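Long-range contact in pyridoxamine 5-phosphate-dependent dehydrase (Escherichia coli, PDB 3B8X), which catalyses removal of the C3'-hydroxyl group from GDP-4-keto-6-deoxy-D-mannose by coupled transamination and deoxygenation, a step in the biosynthesis of L-colitose for the O-antigen: residues F282-Q295 against W303-V316. The protein carries 1 engineered substitution. Numbering follows the deposited sequence.
Sequences FLDKFKDHPYLDVQ and WFGFSFIIKKDSGV
Face against face, the rings of F282 and F306 form an offset stack, centroids 4.2 Å apart and planes at 18°, in which each residue also lays its CB over the other's ring. F282 owes this pose to its first torsion, 172°, which sets CG opposite the backbone N and sends the ring from the helix down onto strand 305-310. The edge of the same ring reaches F308, F282 CE1 lying 3.4 Å from F308 CZ, while F286 meets F308 obliquely. These four rings are the tightly packed side, an aromatic cluster against which L292 CD1 packs by a CH-pi contact over one face of F308, 4.1 Å from the ring centroid.

Strand 292-293 edges the small antiparallel sheet of the C-terminal domain in this aspartate-aminotransferase-type enzyme; helix 255-286 packs on one face. D293 and I309 form a hydrogen-bonded pair: D293 N gives a nearly straight bond (176°) to I309 O at 2.6 Å, and I309 N returns one to D293 O. Beyond V294 the direct ladder gives way to water, one molecule accepting from Q295 N and donating to S307 O, another joining Q295 OE1 to G305 O and S307 N.

The looser side holds D293 and K311, both partly exposed to solvent, whose side chains cross at about a right angle. K311 CG packs 3.4 Å from D293 OD2, yet the position of the ammonium is uncertain. Nearby, V316 CG2 sits over the Y291 ring, whose hydroxyl bonds to K390 O. The chemistry implies a division of labour: aromatic packing seats the helix on the sheet, while backbone bonds and bridging waters join the strands.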
ATOM      1  N   PHE B 282      10.089 -18.303  30.712  1.00  9.23           N
ATOM      2  CA  PHE B 282       9.168 -19.172  29.962  1.00  5.66           C
ATOM      3  C   PHE B 282       9.800 -20.562  29.703  1.00 22.49           C
ATOM      4  O   PHE B 282       9.198 -21.612  30.000  1.00 15.39           O
ATOM      5  CB  PHE B 282       8.848 -18.498  28.608  1.00 12.72           C
ATOM      6  CG  PHE B 282       8.066 -19.376  27.655  1.00 11.92           C
ATOM      7  CD1 PHE B 282       6.732 -19.685  27.917  1.00  9.31           C
ATOM      8  CD2 PHE B 282       8.683 -19.918  26.532  1.00  6.10           C
ATOM      9  CE1 PHE B 282       5.999 -20.533  27.047  1.00 10.57           C
ATOM     10  CE2 PHE B 282       7.991 -20.768  25.661  1.00  7.07           C
ATOM     11  CZ  PHE B 282       6.650 -21.095  25.925  1.00 23.93           C
ATOM     12  N   LEU B 283      11.021 -20.556  29.155  1.00 17.77           N
ATOM     13  CA  LEU B 283      11.715 -21.793  28.838  1.00 13.23           C
ATOM     14  C   LEU B 283      11.958 -22.593  30.115  1.00 20.88           C
ATOM     15  O   LEU B 283      11.797 -23.819  30.146  1.00 16.20           O
ATOM     16  CB  LEU B 283      13.039 -21.526  28.112  1.00 11.43           C
ATOM     17  CG  LEU B 283      12.857 -21.000  26.672  1.00 13.82           C
ATOM     18  CD1 LEU B 283      14.176 -20.625  25.971  1.00 26.88           C
ATOM     19  CD2 LEU B 283      11.953 -21.907  25.768  1.00  2.74           C
ATOM     20  N   ASP B 284      12.341 -21.901  31.174  1.00 22.51           N
ATOM     21  CA  ASP B 284      12.617 -22.603  32.411  1.00 17.84           C
ATOM     22  C   ASP B 284      11.305 -23.197  32.912  1.00 22.88           C
ATOM     23  O   ASP B 284      11.237 -24.315  33.427  1.00 15.16           O
ATOM     24  CB  ASP B 284      13.201 -21.645  33.438  1.00 20.00           C
ATOM     25  CG  ASP B 284      13.055 -22.152  34.848  1.00 47.82           C
ATOM     26  OD1 ASP B 284      13.482 -23.301  35.110  1.00 47.91           O
ATOM     27  OD2 ASP B 284      12.505 -21.416  35.695  1.00 99.89           O
ATOM     28  N   LYS B 285      10.222 -22.471  32.711  1.00 18.01           N
ATOM     29  CA  LYS B 285       8.950 -23.003  33.163  1.00 11.08           C
ATOM     30  C   LYS B 285       8.277 -24.123  32.349  1.00 19.88           C
ATOM     31  O   LYS B 285       7.441 -24.880  32.877  1.00 12.85           O
ATOM     32  CB  LYS B 285       7.976 -21.843  33.341  1.00 21.58           C
ATOM     33  CG  LYS B 285       8.303 -21.019  34.530  1.00 26.50           C
ATOM     34  CD  LYS B 285       7.113 -21.137  35.435  1.00 27.78           C
ATOM     35  CE  LYS B 285       7.497 -21.591  36.811  1.00 75.44           C
ATOM     36  NZ  LYS B 285       6.252 -21.543  37.618  1.00 38.88           N
ATOM     37  N   PHE B 286       8.551 -24.157  31.047  1.00 14.39           N
ATOM     38  CA  PHE B 286       7.935 -25.132  30.167  1.00 31.49           C
ATOM     39  C   PHE B 286       8.933 -26.139  29.602  1.00 24.79           C
ATOM     40  O   PHE B 286       8.593 -26.912  28.699  1.00 25.25           O
ATOM     41  CB  PHE B 286       7.272 -24.379  29.005  1.00 19.55           C
ATOM     42  CG  PHE B 286       5.969 -23.723  29.375  1.00 18.65           C
ATOM     43  CD1 PHE B 286       5.957 -22.439  29.891  1.00 11.04           C
ATOM     44  CD2 PHE B 286       4.767 -24.405  29.241  1.00 18.76           C
ATOM     45  CE1 PHE B 286       4.764 -21.837  30.227  1.00  6.70           C
ATOM     46  CE2 PHE B 286       3.565 -23.810  29.618  1.00 11.93           C
ATOM     47  CZ  PHE B 286       3.571 -22.528  30.099  1.00 14.17           C
ATOM     48  N   LYS B 287      10.170 -26.110  30.089  1.00 31.30           N
ATOM     49  CA  LYS B 287      11.177 -26.991  29.501  1.00 99.89           C
ATOM     50  C   LYS B 287      10.903 -28.491  29.456  1.00 99.89           C
ATOM     51  O   LYS B 287      11.183 -29.154  28.442  1.00 41.83           O
ATOM     52  CB  LYS B 287      12.630 -26.583  29.781  1.00 74.19           C
ATOM     53  CG  LYS B 287      13.196 -27.101  31.082  1.00 40.40           C
ATOM     54  CD  LYS B 287      13.438 -25.952  32.064  1.00 99.89           C
ATOM     55  CE  LYS B 287      13.998 -26.448  33.401  1.00 99.89           C
ATOM     56  NZ  LYS B 287      13.303 -25.942  34.640  1.00 41.03           N
ATOM     57  N   ASP B 288      10.293 -29.020  30.514  1.00 26.56           N
ATOM     58  CA  ASP B 288       9.965 -30.435  30.497  1.00 53.65           C
ATOM     59  C   ASP B 288       8.461 -30.612  30.444  1.00 22.39           C
ATOM     60  O   ASP B 288       7.891 -31.468  31.110  1.00 34.38           O
ATOM     61  CB  ASP B 288      10.537 -31.135  31.722  1.00 99.89           C
ATOM     62  CG  ASP B 288      12.026 -31.350  31.613  1.00 99.89           C
ATOM     63  OD1 ASP B 288      12.449 -32.099  30.698  1.00 99.89           O
ATOM     64  OD2 ASP B 288      12.753 -30.746  32.441  1.00 65.10           O
ATOM     65  N   HIS B 289       7.801 -29.785  29.668  1.00 14.25           N
ATOM     66  CA  HIS B 289       6.378 -29.907  29.654  1.00 12.74           C
ATOM     67  C   HIS B 289       6.026 -31.293  29.161  1.00 16.47           C
ATOM     68  O   HIS B 289       6.675 -31.821  28.236  1.00 19.71           O
ATOM     69  CB  HIS B 289       5.737 -28.801  28.829  1.00  9.24           C
ATOM     70  CG  HIS B 289       4.295 -28.585  29.154  1.00  6.41           C
ATOM     71  ND1 HIS B 289       3.311 -29.431  28.703  1.00 17.22           N
ATOM     72  CD2 HIS B 289       3.682 -27.674  29.944  1.00 21.06           C
ATOM     73  CE1 HIS B 289       2.143 -29.016  29.157  1.00 15.42           C
ATOM     74  NE2 HIS B 289       2.341 -27.957  29.918  1.00  9.50           N
ATOM     75  N   PRO B 290       5.040 -31.905  29.820  1.00 18.43           N
ATOM     76  CA  PRO B 290       4.628 -33.268  29.492  1.00  9.20           C
ATOM     77  C   PRO B 290       3.926 -33.388  28.161  1.00 29.22           C
ATOM     78  O   PRO B 290       3.858 -34.475  27.624  1.00 26.35           O
ATOM     79  CB  PRO B 290       3.626 -33.627  30.604  1.00 21.60           C
ATOM     80  CG  PRO B 290       3.053 -32.298  31.001  1.00 22.88           C
ATOM     81  CD  PRO B 290       4.274 -31.387  30.972  1.00 21.51           C
ATOM     82  N   TYR B 291       3.343 -32.317  27.643  1.00 23.84           N
ATOM     83  CA  TYR B 291       2.655 -32.478  26.362  1.00 12.00           C
ATOM     84  C   TYR B 291       2.843 -31.361  25.348  1.00 15.34           C
ATOM     85  O   TYR B 291       2.173 -31.346  24.303  1.00 17.29           O
ATOM     86  CB  TYR B 291       1.170 -32.818  26.544  1.00 33.34           C
ATOM     87  CG  TYR B 291       0.372 -31.790  27.317  1.00 34.97           C
ATOM     88  CD1 TYR B 291      -0.104 -30.631  26.697  1.00 22.01           C
ATOM     89  CD2 TYR B 291       0.056 -32.005  28.655  1.00 15.72           C
ATOM     90  CE1 TYR B 291      -0.907 -29.711  27.396  1.00 17.15           C
ATOM     91  CE2 TYR B 291      -0.694 -31.060  29.382  1.00 10.67           C
ATOM     92  CZ  TYR B 291      -1.199 -29.951  28.737  1.00  7.93           C
ATOM     93  OH  TYR B 291      -1.927 -29.044  29.462  1.00 14.86           O
ATOM     94  N   LEU B 292       3.723 -30.419  25.667  1.00 15.27           N
ATOM     95  CA  LEU B 292       3.942 -29.322  24.742  1.00 15.34           C
ATOM     96  C   LEU B 292       5.407 -29.062  24.466  1.00 12.30           C
ATOM     97  O   LEU B 292       6.184 -28.983  25.423  1.00 12.59           O
ATOM     98  CB  LEU B 292       3.324 -28.039  25.277  1.00 18.44           C
ATOM     99  CG  LEU B 292       1.839 -28.001  25.634  1.00 12.57           C
ATOM    100  CD1 LEU B 292       1.561 -26.668  26.388  1.00 15.33           C
ATOM    101  CD2 LEU B 292       1.072 -28.012  24.402  1.00  8.16           C
ATOM    102  N   ASP B 293       5.748 -28.907  23.172  1.00  9.38           N
ATOM    103  CA  ASP B 293       7.121 -28.534  22.806  1.00  7.67           C
ATOM    104  C   ASP B 293       7.200 -27.039  22.585  1.00 24.30           C
ATOM    105  O   ASP B 293       6.236 -26.411  22.153  1.00 10.32           O
ATOM    106  CB  ASP B 293       7.553 -29.232  21.505  1.00 20.43           C
ATOM    107  CG  ASP B 293       7.962 -30.667  21.737  1.00 16.90           C
ATOM    108  OD1 ASP B 293       8.800 -30.860  22.645  1.00 20.03           O
ATOM    109  OD2 ASP B 293       7.400 -31.587  21.080  1.00 18.19           O
ATOM    110  N   VAL B 294       8.347 -26.450  22.898  1.00  3.42           N
ATOM    111  CA  VAL B 294       8.516 -25.017  22.663  1.00 15.61           C
ATOM    112  C   VAL B 294       9.484 -24.752  21.489  1.00 23.80           C
ATOM    113  O   VAL B 294      10.004 -25.682  20.852  1.00 13.79           O
ATOM    114  CB  VAL B 294       9.009 -24.317  23.940  1.00  9.78           C
ATOM    115  CG1 VAL B 294       7.965 -24.497  25.092  1.00 11.64           C
ATOM    116  CG2 VAL B 294      10.361 -24.868  24.370  1.00 16.95           C
ATOM    117  N   GLN B 295       9.722 -23.489  21.157  1.00 10.67           N
ATOM    118  CA  GLN B 295      10.606 -23.201  20.036  1.00  7.95           C
ATOM    119  C   GLN B 295      12.088 -23.353  20.440  1.00 13.20           C
ATOM    120  O   GLN B 295      12.503 -22.909  21.515  1.00 10.07           O
ATOM    121  CB  GLN B 295      10.335 -21.781  19.463  1.00 16.96           C
ATOM    122  CG  GLN B 295      11.117 -21.340  18.187  1.00  6.51           C
ATOM    123  CD  GLN B 295      10.581 -20.017  17.625  1.00 11.73           C
ATOM    124  OE1 GLN B 295      10.059 -19.194  18.379  1.00 14.41           O
ATOM    125  NE2 GLN B 295      10.670 -19.829  16.306  1.00  3.61           N
ATOM    126  N   TRP B 303      12.284 -13.260  20.229  1.00 16.67           N
ATOM    127  CA  TRP B 303      11.078 -13.805  20.865  1.00 13.19           C
ATOM    128  C   TRP B 303       9.823 -12.982  20.669  1.00 12.34           C
ATOM    129  O   TRP B 303       9.307 -12.367  21.616  1.00 14.33           O
ATOM    130  CB  TRP B 303      11.340 -13.983  22.382  1.00 11.63           C
ATOM    131  CG  TRP B 303      12.404 -15.026  22.651  1.00 13.98           C
ATOM    132  CD1 TRP B 303      13.741 -14.816  22.902  1.00 12.52           C
ATOM    133  CD2 TRP B 303      12.233 -16.451  22.580  1.00 22.53           C
ATOM    134  NE1 TRP B 303      14.408 -16.026  23.004  1.00  9.47           N
ATOM    135  CE2 TRP B 303      13.508 -17.041  22.798  1.00 32.69           C
ATOM    136  CE3 TRP B 303      11.116 -17.290  22.367  1.00  7.35           C
ATOM    137  CZ2 TRP B 303      13.694 -18.430  22.831  1.00 11.66           C
ATOM    138  CZ3 TRP B 303      11.300 -18.694  22.420  1.00  8.79           C
ATOM    139  CH2 TRP B 303      12.581 -19.238  22.663  1.00 16.24           C
ATOM    140  N   PHE B 304       9.253 -13.046  19.474  1.00  9.32           N
ATOM    141  CA  PHE B 304       8.091 -12.237  19.145  1.00 19.88           C
ATOM    142  C   PHE B 304       6.904 -12.692  19.986  1.00 12.06           C
ATOM    143  O   PHE B 304       6.079 -11.888  20.449  1.00 10.47           O
ATOM    144  CB  PHE B 304       7.831 -12.416  17.645  1.00 15.82           C
ATOM    145  CG  PHE B 304       6.549 -11.819  17.172  1.00 13.72           C
ATOM    146  CD1 PHE B 304       6.517 -10.510  16.689  1.00 10.20           C
ATOM    147  CD2 PHE B 304       5.400 -12.594  17.163  1.00 15.48           C
ATOM    148  CE1 PHE B 304       5.324  -9.963  16.218  1.00 14.13           C
ATOM    149  CE2 PHE B 304       4.194 -12.084  16.730  1.00 12.29           C
ATOM    150  CZ  PHE B 304       4.141 -10.750  16.242  1.00 12.00           C
ATOM    151  N   GLY B 305       6.820 -14.002  20.158  1.00  4.54           N
ATOM    152  CA  GLY B 305       5.765 -14.644  20.936  1.00  5.44           C
ATOM    153  C   GLY B 305       6.259 -15.996  21.405  1.00 11.89           C
ATOM    154  O   GLY B 305       7.357 -16.406  21.066  1.00 11.28           O
ATOM    155  N   PHE B 306       5.427 -16.707  22.145  1.00 12.11           N
ATOM    156  CA  PHE B 306       5.766 -18.018  22.683  1.00 11.98           C
ATOM    157  C   PHE B 306       4.941 -19.132  22.058  1.00  3.78           C
ATOM    158  O   PHE B 306       3.753 -19.313  22.399  1.00  9.91           O
ATOM    159  CB  PHE B 306       5.477 -17.964  24.188  1.00  9.81           C
ATOM    160  CG  PHE B 306       6.396 -17.051  24.921  1.00 14.51           C
ATOM    161  CD1 PHE B 306       5.902 -16.088  25.801  1.00 20.71           C
ATOM    162  CD2 PHE B 306       7.770 -17.125  24.678  1.00 12.63           C
ATOM    163  CE1 PHE B 306       6.782 -15.282  26.524  1.00 10.61           C
ATOM    164  CE2 PHE B 306       8.675 -16.307  25.364  1.00  7.14           C
ATOM    165  CZ  PHE B 306       8.156 -15.354  26.253  1.00  3.89           C
ATOM    166  N   SER B 307       5.580 -19.931  21.199  1.00 11.05           N
ATOM    167  CA  SER B 307       4.874 -20.998  20.519  1.00  6.42           C
ATOM    168  C   SER B 307       4.835 -22.273  21.354  1.00  5.59           C
ATOM    169  O   SER B 307       5.699 -22.506  22.200  1.00 10.37           O
ATOM    170  CB  SER B 307       5.609 -21.338  19.216  1.00  8.38           C
ATOM    171  OG  SER B 307       6.888 -21.883  19.514  1.00  9.79           O
ATOM    172  N   PHE B 308       3.822 -23.088  21.056  1.00 11.47           N
ATOM    173  CA  PHE B 308       3.651 -24.425  21.627  1.00 17.02           C
ATOM    174  C   PHE B 308       3.238 -25.356  20.511  1.00 12.27           C
ATOM    175  O   PHE B 308       2.569 -24.942  19.559  1.00 13.57           O
ATOM    176  CB  PHE B 308       2.494 -24.465  22.598  1.00 14.39           C
ATOM    177  CG  PHE B 308       2.754 -23.745  23.860  1.00 11.22           C
ATOM    178  CD1 PHE B 308       1.949 -22.689  24.216  1.00  9.79           C
ATOM    179  CD2 PHE B 308       3.811 -24.112  24.680  1.00 12.62           C
ATOM    180  CE1 PHE B 308       2.153 -22.010  25.385  1.00 17.46           C
ATOM    181  CE2 PHE B 308       4.043 -23.406  25.855  1.00 20.06           C
ATOM    182  CZ  PHE B 308       3.206 -22.349  26.200  1.00 14.90           C
ATOM    183  N   ILE B 309       3.678 -26.606  20.623  1.00 16.64           N
ATOM    184  CA  ILE B 309       3.313 -27.653  19.688  1.00 16.03           C
ATOM    185  C   ILE B 309       3.052 -28.899  20.541  1.00 13.50           C
ATOM    186  O   ILE B 309       3.870 -29.304  21.377  1.00 17.17           O
ATOM    187  CB  ILE B 309       4.364 -27.892  18.561  1.00  9.01           C
ATOM    188  CG1 ILE B 309       4.201 -26.821  17.493  1.00 22.23           C
ATOM    189  CG2 ILE B 309       4.028 -29.190  17.794  1.00 23.50           C
ATOM    190  CD1 ILE B 309       5.438 -26.557  16.729  1.00 28.95           C
ATOM    191  N   ILE B 310       1.855 -29.441  20.367  1.00  8.94           N
ATOM    192  CA  ILE B 310       1.414 -30.600  21.101  1.00 17.46           C
ATOM    193  C   ILE B 310       2.234 -31.783  20.648  1.00 24.01           C
ATOM    194  O   ILE B 310       2.393 -32.040  19.451  1.00 20.02           O
ATOM    195  CB  ILE B 310      -0.078 -30.857  20.835  1.00  9.43           C
ATOM    196  CG1 ILE B 310      -0.920 -29.665  21.290  1.00  6.77           C
ATOM    197  CG2 ILE B 310      -0.579 -32.153  21.483  1.00 19.83           C
ATOM    198  CD1 ILE B 310      -2.448 -29.842  21.083  1.00 10.38           C
ATOM    199  N   LYS B 311       2.785 -32.477  21.633  1.00 17.50           N
ATOM    200  CA  LYS B 311       3.592 -33.667  21.412  1.00 21.70           C
ATOM    201  C   LYS B 311       2.727 -34.809  20.855  1.00 24.19           C
ATOM    202  O   LYS B 311       1.622 -35.112  21.356  1.00 24.55           O
ATOM    203  CB  LYS B 311       4.210 -34.106  22.738  1.00  5.19           C
ATOM    204  CG  LYS B 311       5.345 -33.212  23.220  1.00  5.09           C
ATOM    205  CD  LYS B 311       5.791 -33.581  24.630  1.00 28.57           C
ATOM    206  CE  LYS B 311       7.244 -33.192  24.877  1.00 22.88           C
ATOM    207  NZ  LYS B 311       7.394 -32.541  26.198  1.00 18.47           N
ATOM    208  N   LYS B 312       3.282 -35.454  19.837  1.00 37.41           N
ATOM    209  CA  LYS B 312       2.685 -36.615  19.208  1.00 46.42           C
ATOM    210  C   LYS B 312       2.322 -37.638  20.276  1.00 31.34           C
ATOM    211  O   LYS B 312       3.087 -37.874  21.229  1.00 27.28           O
ATOM    212  CB  LYS B 312       3.699 -37.245  18.247  1.00 24.69           C
ATOM    213  CG  LYS B 312       3.262 -38.577  17.661  1.00 45.52           C
ATOM    214  CD  LYS B 312       3.037 -38.475  16.154  1.00 99.89           C
ATOM    215  CE  LYS B 312       2.063 -39.546  15.656  1.00 99.89           C
ATOM    216  NZ  LYS B 312       0.748 -38.986  15.210  1.00 99.89           N
ATOM    217  N   ASP B 313       1.154 -38.249  20.101  1.00 24.63           N
ATOM    218  CA  ASP B 313       0.676 -39.276  21.022  1.00 82.67           C
ATOM    219  C   ASP B 313       0.308 -38.753  22.408  1.00 99.89           C
ATOM    220  O   ASP B 313       0.289 -39.521  23.370  1.00 75.97           O
ATOM    221  CB  ASP B 313       1.724 -40.382  21.172  1.00 99.89           C
ATOM    222  CG  ASP B 313       1.918 -41.185  19.898  1.00 99.89           C
ATOM    223  OD1 ASP B 313       0.936 -41.370  19.143  1.00 63.95           O
ATOM    224  OD2 ASP B 313       3.058 -41.639  19.663  1.00 99.89           O
ATOM    225  N   SER B 314       0.013 -37.463  22.530  1.00 64.41           N
ATOM    226  CA  SER B 314      -0.329 -36.941  23.841  1.00 17.58           C
ATOM    227  C   SER B 314      -1.814 -37.077  24.152  1.00 50.70           C
ATOM    228  O   SER B 314      -2.223 -37.046  25.312  1.00 38.86           O
ATOM    229  CB  SER B 314       0.182 -35.500  24.049  1.00 20.69           C
ATOM    230  OG  SER B 314      -0.844 -34.573  23.765  1.00 36.28           O
ATOM    231  N   GLY B 315      -2.632 -37.292  23.128  1.00 18.73           N
ATOM    232  CA  GLY B 315      -4.069 -37.383  23.399  1.00 49.86           C
ATOM    233  C   GLY B 315      -4.633 -36.013  23.818  1.00 33.99           C
ATOM    234  O   GLY B 315      -5.716 -35.908  24.406  1.00 67.01           O
ATOM    235  N   VAL B 316      -3.863 -34.964  23.544  1.00 28.23           N
ATOM    236  CA  VAL B 316      -4.268 -33.595  23.847  1.00 31.18           C
ATOM    237  C   VAL B 316      -4.701 -32.902  22.558  1.00 14.30           C
ATOM    238  O   VAL B 316      -4.035 -32.997  21.517  1.00 30.18           O
ATOM    239  CB  VAL B 316      -3.136 -32.803  24.520  1.00 36.83           C
ATOM    240  CG1 VAL B 316      -3.577 -31.354  24.784  1.00 18.24           C
ATOM    241  CG2 VAL B 316      -2.675 -33.524  25.787  1.00 14.87           C
TER
HETATM  242  O   HOH W   1       9.778 -31.113  26.394  1.00 62.02           O
HETATM  243  O   HOH W   2       6.763 -24.529  19.687  1.00 16.97           O
HETATM  244  O   HOH W   3       5.790 -31.543  19.259  1.00 24.54           O
HETATM  245  O   HOH W   4       8.244 -18.995  20.556  1.00  7.42           O
HETATM  246  O   HOH W   5       8.130 -21.486  22.252  1.00 14.36           O